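Local coordinates for phthiocerol synthesis polyketide synthase type I PpsC (Mycobacterium tuberculosis, PDB 7AHB), which probably loads acyl extender units onto an acyl carrier protein through this acyltransferase domain of a polyketide synthase that builds phthiocerol, at residues F91-R94 against D95-G99; A144-A148 against G149-P153. One frame throughout, in Å; residues are numbered along the deposited sequence.

Contact 1 (F91-R94 against D95-G99); sequences FSLR and DVIAG. With SCN (thiocyanate ion), chain M.
Ser92 N-caps the short helix 93-98, its OG accepting the backbone N-H of Asp95 at 3.0 Å. Placing OG anti to the backbone N of Ser92 (chi1 168°) turns the hydroxyl over the first helical turn; the N-H···O angle of 155° supports a true capping bond. The same OG is also bonded to the carboxylate of Glu82 on helix 72-89, which in addition accepts the N-H of Arg94, so one acidic side chain engages both the cap residue and the helix start. Behind the cap the ordinary i to i+4 backbone bonds begin, from Val96 N to Ser92 O and from Ile97 N to Leu93 O. On the inner side Leu93 and Ile97 approach at a slant: CD1 of Ile97 lies 3.7 Å from CG of Leu93, and both side chains rest on Ile78 of helix 72-89. At the start of the helix, Val96 CG2 approaches Phe91 CE2 obliquely at 4.1 Å, while the Phe91 ring packs edge-to-face with Phe85. The outer side is polar. Arg94 NH2 and Asp95 OD1 stay 4.5 Å apart, beyond a salt bridge. A thiocyanate, probably from the crystallisation liquor, brings its N within 2.8 Å of Asp95 OD1, a close anion-anion approach perhaps eased by the guanidinium. Its hydrogen bond comes from Arg94 NH2, 3.3 Å from the thiocyanate N, which lies at the guanidinium edge and in its plane.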
ATOM      1  N   PHE A  91      -8.765  -8.607 -17.704  1.00 38.79           N
ATOM      2  CA  PHE A  91      -9.499  -8.978 -16.499  1.00 41.02           C
ATOM      3  C   PHE A  91     -10.468  -7.848 -16.195  1.00 36.63           C
ATOM      4  O   PHE A  91     -10.201  -6.686 -16.506  1.00 32.98           O
ATOM      5  CB  PHE A  91      -8.497  -9.303 -15.344  1.00 39.92           C
ATOM      6  CG  PHE A  91      -8.564  -8.381 -14.160  1.00 39.88           C
ATOM      7  CD1 PHE A  91      -8.213  -7.037 -14.268  1.00 41.41           C
ATOM      8  CD2 PHE A  91      -8.946  -8.867 -12.924  1.00 38.83           C
ATOM      9  CE1 PHE A  91      -8.274  -6.190 -13.160  1.00 39.94           C
ATOM     10  CE2 PHE A  91      -8.996  -8.040 -11.819  1.00 37.48           C
ATOM     11  CZ  PHE A  91      -8.660  -6.708 -11.930  1.00 40.20           C
ATOM     12  N   SER A  92     -11.632  -8.215 -15.662  1.00 26.21           N
ATOM     13  CA  SER A  92     -12.684  -7.255 -15.354  1.00 25.43           C
ATOM     14  C   SER A  92     -12.780  -7.067 -13.845  1.00 23.95           C
ATOM     15  O   SER A  92     -13.230  -7.957 -13.128  1.00 22.30           O
ATOM     16  CB  SER A  92     -14.016  -7.712 -15.934  1.00 26.93           C
ATOM     17  OG  SER A  92     -15.066  -6.932 -15.409  1.00 24.94           O
ATOM     18  N   LEU A  93     -12.355  -5.901 -13.357  1.00 22.50           N
ATOM     19  CA  LEU A  93     -12.549  -5.602 -11.945  1.00 20.55           C
ATOM     20  C   LEU A  93     -14.027  -5.466 -11.614  1.00 20.96           C
ATOM     21  O   LEU A  93     -14.469  -5.900 -10.541  1.00 22.68           O
ATOM     22  CB  LEU A  93     -11.799  -4.320 -11.569  1.00 19.34           C
ATOM     23  CG  LEU A  93     -11.964  -3.938 -10.092  1.00 22.35           C
ATOM     24  CD1 LEU A  93     -11.609  -5.082  -9.164  1.00 21.82           C
ATOM     25  CD2 LEU A  93     -11.106  -2.698  -9.747  1.00 22.72           C
ATOM     26  N   ARG A  94     -14.800  -4.836 -12.510  1.00 20.83           N
ATOM     27  CA  ARG A  94     -16.239  -4.712 -12.301  1.00 22.20           C
ATOM     28  C   ARG A  94     -16.887  -6.074 -12.055  1.00 23.47           C
ATOM     29  O   ARG A  94     -17.696  -6.232 -11.132  1.00 23.32           O
ATOM     30  CB  ARG A  94     -16.867  -4.010 -13.512  1.00 24.85           C
ATOM     31  CG  ARG A  94     -18.344  -3.766 -13.420  1.00 25.64           C
ATOM     32  CD  ARG A  94     -18.879  -2.898 -14.597  1.00 26.03           C
ATOM     33  NE  ARG A  94     -20.241  -2.448 -14.313  1.00 26.77           N
ATOM     34  CZ  ARG A  94     -21.326  -3.180 -14.544  1.00 26.76           C
ATOM     35  NH1 ARG A  94     -22.526  -2.728 -14.237  1.00 28.21           N
ATOM     36  NH2 ARG A  94     -21.204  -4.386 -15.059  1.00 26.94           N
ATOM     37  N   ASP A  95     -16.498  -7.079 -12.831  1.00 23.12           N
ATOM     38  CA  ASP A  95     -17.086  -8.404 -12.661  1.00 26.13           C
ATOM     39  C   ASP A  95     -16.577  -9.092 -11.392  1.00 25.70           C
ATOM     40  O   ASP A  95     -17.343  -9.781 -10.706  1.00 25.56           O
ATOM     41  CB  ASP A  95     -16.784  -9.260 -13.885  1.00 27.84           C
ATOM     42  CG  ASP A  95     -17.656  -8.895 -15.090  1.00 30.89           C
ATOM     43  OD1 ASP A  95     -18.573  -8.053 -14.925  1.00 28.39           O
ATOM     44  OD2 ASP A  95     -17.427  -9.458 -16.183  1.00 28.42           O
ATOM     45  N   VAL A  96     -15.302  -8.896 -11.046  1.00 23.51           N
ATOM     46  CA  VAL A  96     -14.794  -9.438  -9.782  1.00 23.77           C
ATOM     47  C   VAL A  96     -15.631  -8.915  -8.619  1.00 24.40           C
ATOM     48  O   VAL A  96     -16.071  -9.674  -7.743  1.00 25.16           O
ATOM     49  CB  VAL A  96     -13.307  -9.077  -9.579  1.00 22.88           C
ATOM     50  CG1 VAL A  96     -12.921  -9.288  -8.103  1.00 23.07           C
ATOM     51  CG2 VAL A  96     -12.396  -9.868 -10.494  1.00 24.49           C
ATOM     52  N   ILE A  97     -15.847  -7.598  -8.586  1.00 27.98           N
ATOM     53  CA  ILE A  97     -16.526  -6.990  -7.445  1.00 30.35           C
ATOM     54  C   ILE A  97     -17.985  -7.414  -7.418  1.00 31.65           C
ATOM     55  O   ILE A  97     -18.513  -7.816  -6.370  1.00 31.58           O
ATOM     56  CB  ILE A  97     -16.383  -5.458  -7.496  1.00 27.42           C
ATOM     57  CG1 ILE A  97     -14.905  -5.068  -7.448  1.00 29.13           C
ATOM     58  CG2 ILE A  97     -17.119  -4.795  -6.345  1.00 30.70           C
ATOM     59  CD1 ILE A  97     -14.649  -3.576  -7.600  1.00 29.02           C
ATOM     60  N   ALA A  98     -18.653  -7.352  -8.576  1.00 32.71           N
ATOM     61  CA  ALA A  98     -20.072  -7.672  -8.624  1.00 33.56           C
ATOM     62  C   ALA A  98     -20.316  -9.147  -8.347  1.00 35.98           C
ATOM     63  O   ALA A  98     -21.238  -9.498  -7.598  1.00 36.41           O
ATOM     64  CB  ALA A  98     -20.653  -7.280  -9.981  1.00 35.78           C
ATOM     65  N   GLY A  99     -19.513 -10.020  -8.947  1.00 43.46           N
ATOM     66  CA  GLY A  99     -19.632 -11.449  -8.768  1.00 42.20           C
ATOM     67  C   GLY A  99     -18.854 -12.018  -7.600  1.00 42.19           C
ATOM     68  O   GLY A  99     -18.767 -13.242  -7.462  1.00 45.46           O
TER
HETATM   69  S   SCN M1011     -16.401  -5.257 -18.360  1.00 47.41           S
HETATM   70  C   SCN M1011     -17.814  -5.558 -17.283  1.00 31.44           C
HETATM   71  N   SCN M1011     -18.708  -5.776 -16.611  1.00 31.06           N

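Contact 2 (A144-A148 against G149-P153); sequences AAVVA and GALTP
Val146 and Leu151 form the apolar centre where helix 141-147 ends and the chain doubles back, their side chains crossing at about a right angle with Val146 CG2 3.9 Å from Leu151 CB. The two methyls of Val146 divide the work. With CG1 anti to its backbone N (chi1 171°), that branch reaches the proline ring, 4.1 Å from Pro153 CG, whereas CG2 covers the base of Leu151. Ala145 adds its methyl, CB lying 4.1 Å from Leu151 CD1. Beyond the two segments Val146 also leans on Leu118 of helix 106-126, and Ala145 and Ala150 both touch Phe285.

Outward from this centre the backbone closes a Schellman motif. Its bonds run from Gly149 N to Val146 O at 2.9 Å and, weakly, from Ala150 N to Ala145 O, also at 2.9 Å. Leu151 N is a second donor to Ala145 O at 3.2 Å, standing above the carbonyl plane. At the positive phi of Gly149 (90°) a CB would sit against Ala148 O, so a residue without a side chain fits. Val146 CA approaches Leu151 O at 3.3 Å in a CA-H···O contact, with 155° at the hydrogen. At the far edge Thr152 OG1 caps a backbone N just past the segment, and Thr152 N bonds to Gln155 OE1.

Helix 141-147 follows a GxSxG turn after strand 133-136, consistent with a nucleophile elbow. The Pro153 side chain lies about 4 Å from a bound sodium ion, and Ala150 is backbone-bonded to Gln261, a sodium ligand.

The chemistry implies a compact helix-to-helix connection: the turn itself satisfies the Ala145 and Val146 carbonyls, Thr264 OG1 bonds Ala148 O, and Thr152 caps helix 153-167.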
ATOM      1  N   ALA A 144      -0.425   5.880  -4.746  1.00 16.63           N
ATOM      2  CA  ALA A 144      -0.105   7.195  -4.180  1.00 15.46           C
ATOM      3  C   ALA A 144       0.344   8.172  -5.260  1.00 15.23           C
ATOM      4  O   ALA A 144      -0.077   9.337  -5.281  1.00 18.47           O
ATOM      5  CB  ALA A 144       0.979   7.052  -3.099  1.00 19.38           C
ATOM      6  N   ALA A 145       1.208   7.716  -6.163  1.00 13.49           N
ATOM      7  CA  ALA A 145       1.683   8.565  -7.240  1.00 15.53           C
ATOM      8  C   ALA A 145       0.543   8.980  -8.155  1.00 14.50           C
ATOM      9  O   ALA A 145       0.535  10.107  -8.670  1.00 15.08           O
ATOM     10  CB  ALA A 145       2.784   7.835  -8.017  1.00 14.79           C
ATOM     11  N   VAL A 146      -0.430   8.088  -8.375  1.00 13.26           N
ATOM     12  CA  VAL A 146      -1.594   8.452  -9.175  1.00 14.61           C
ATOM     13  C   VAL A 146      -2.379   9.544  -8.472  1.00 16.95           C
ATOM     14  O   VAL A 146      -2.676  10.602  -9.046  1.00 16.68           O
ATOM     15  CB  VAL A 146      -2.476   7.218  -9.451  1.00 14.32           C
ATOM     16  CG1 VAL A 146      -3.787   7.630 -10.096  1.00 15.79           C
ATOM     17  CG2 VAL A 146      -1.748   6.232 -10.339  1.00 13.45           C
ATOM     18  N   VAL A 147      -2.694   9.323  -7.199  1.00 14.21           N
ATOM     19  CA  VAL A 147      -3.531  10.273  -6.469  1.00 17.05           C
ATOM     20  C   VAL A 147      -2.816  11.615  -6.293  1.00 20.67           C
ATOM     21  O   VAL A 147      -3.452  12.682  -6.324  1.00 17.10           O
ATOM     22  CB  VAL A 147      -3.942   9.641  -5.126  1.00 18.07           C
ATOM     23  CG1 VAL A 147      -4.680  10.640  -4.242  1.00 17.37           C
ATOM     24  CG2 VAL A 147      -4.813   8.408  -5.368  1.00 19.61           C
ATOM     25  N   ALA A 148      -1.495  11.597  -6.141  1.00 18.76           N
ATOM     26  CA  ALA A 148      -0.740  12.834  -6.036  1.00 18.19           C
ATOM     27  C   ALA A 148      -0.569  13.551  -7.376  1.00 16.44           C
ATOM     28  O   ALA A 148      -0.052  14.665  -7.397  1.00 19.46           O
ATOM     29  CB  ALA A 148       0.637  12.564  -5.439  1.00 16.85           C
ATOM     30  N   GLY A 149      -0.995  12.958  -8.482  1.00 15.96           N
ATOM     31  CA  GLY A 149      -0.911  13.576  -9.787  1.00 17.85           C
ATOM     32  C   GLY A 149       0.365  13.316 -10.553  1.00 16.75           C
ATOM     33  O   GLY A 149       0.532  13.843 -11.654  1.00 16.02           O
ATOM     34  N   ALA A 150       1.282  12.532 -10.006  1.00 17.50           N
ATOM     35  CA  ALA A 150       2.501  12.226 -10.742  1.00 16.45           C
ATOM     36  C   ALA A 150       2.242  11.229 -11.873  1.00 17.53           C
ATOM     37  O   ALA A 150       3.003  11.179 -12.845  1.00 19.06           O
ATOM     38  CB  ALA A 150       3.550  11.677  -9.776  1.00 20.98           C
ATOM     39  N   LEU A 151       1.198  10.424 -11.757  1.00 19.51           N
ATOM     40  CA  LEU A 151       0.804   9.474 -12.785  1.00 18.21           C
ATOM     41  C   LEU A 151      -0.690   9.621 -13.017  1.00 15.73           C
ATOM     42  O   LEU A 151      -1.432   9.990 -12.109  1.00 15.81           O
ATOM     43  CB  LEU A 151       1.077   7.996 -12.390  1.00 18.10           C
ATOM     44  CG  LEU A 151       2.514   7.516 -12.209  1.00 19.81           C
ATOM     45  CD1 LEU A 151       2.446   6.052 -11.745  1.00 16.63           C
ATOM     46  CD2 LEU A 151       3.332   7.665 -13.456  1.00 18.73           C
ATOM     47  N   THR A 152      -1.125   9.300 -14.224  1.00 19.82           N
ATOM     48  CA  THR A 152      -2.541   9.144 -14.522  1.00 16.96           C
ATOM     49  C   THR A 152      -2.989   7.762 -14.085  1.00 19.60           C
ATOM     50  O   THR A 152      -2.148   6.885 -13.883  1.00 16.63           O
ATOM     51  CB  THR A 152      -2.788   9.296 -16.008  1.00 20.92           C
ATOM     52  OG1 THR A 152      -2.166   8.195 -16.677  1.00 15.66           O
ATOM     53  CG2 THR A 152      -2.235  10.639 -16.514  1.00 20.20           C
ATOM     54  N   PRO A 153      -4.304   7.554 -13.891  1.00 15.26           N
ATOM     55  CA  PRO A 153      -4.778   6.188 -13.584  1.00 17.56           C
ATOM     56  C   PRO A 153      -4.330   5.166 -14.616  1.00 20.28           C
ATOM     57  O   PRO A 153      -3.995   4.024 -14.268  1.00 17.71           O
ATOM     58  CB  PRO A 153      -6.311   6.349 -13.545  1.00 19.32           C
ATOM     59  CG  PRO A 153      -6.493   7.820 -13.125  1.00 21.84           C
ATOM     60  CD  PRO A 153      -5.389   8.559 -13.809  1.00 17.75           C
TER

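Contacts 1 and 2 lie about 23 Å apart between centres, about 11 Å at their nearest atoms, and do not touch, although both belong to the acyltransferase domain. Contact 1 is the more peripheral, centred about 21 Å from the middle of the chain against about 14 Å for contact 2. Both are partly buried and both border helix 106-126, contact 1 through Phe91 and Ile97, contact 2 through Val146 and Val147. Their chemistry differs: 91-99 starts a helix and carries charged groups on its outer side, whereas 144-153 ends one helix, begins another, and relies on backbone bonds over small apolar side chains beside strand 133-136.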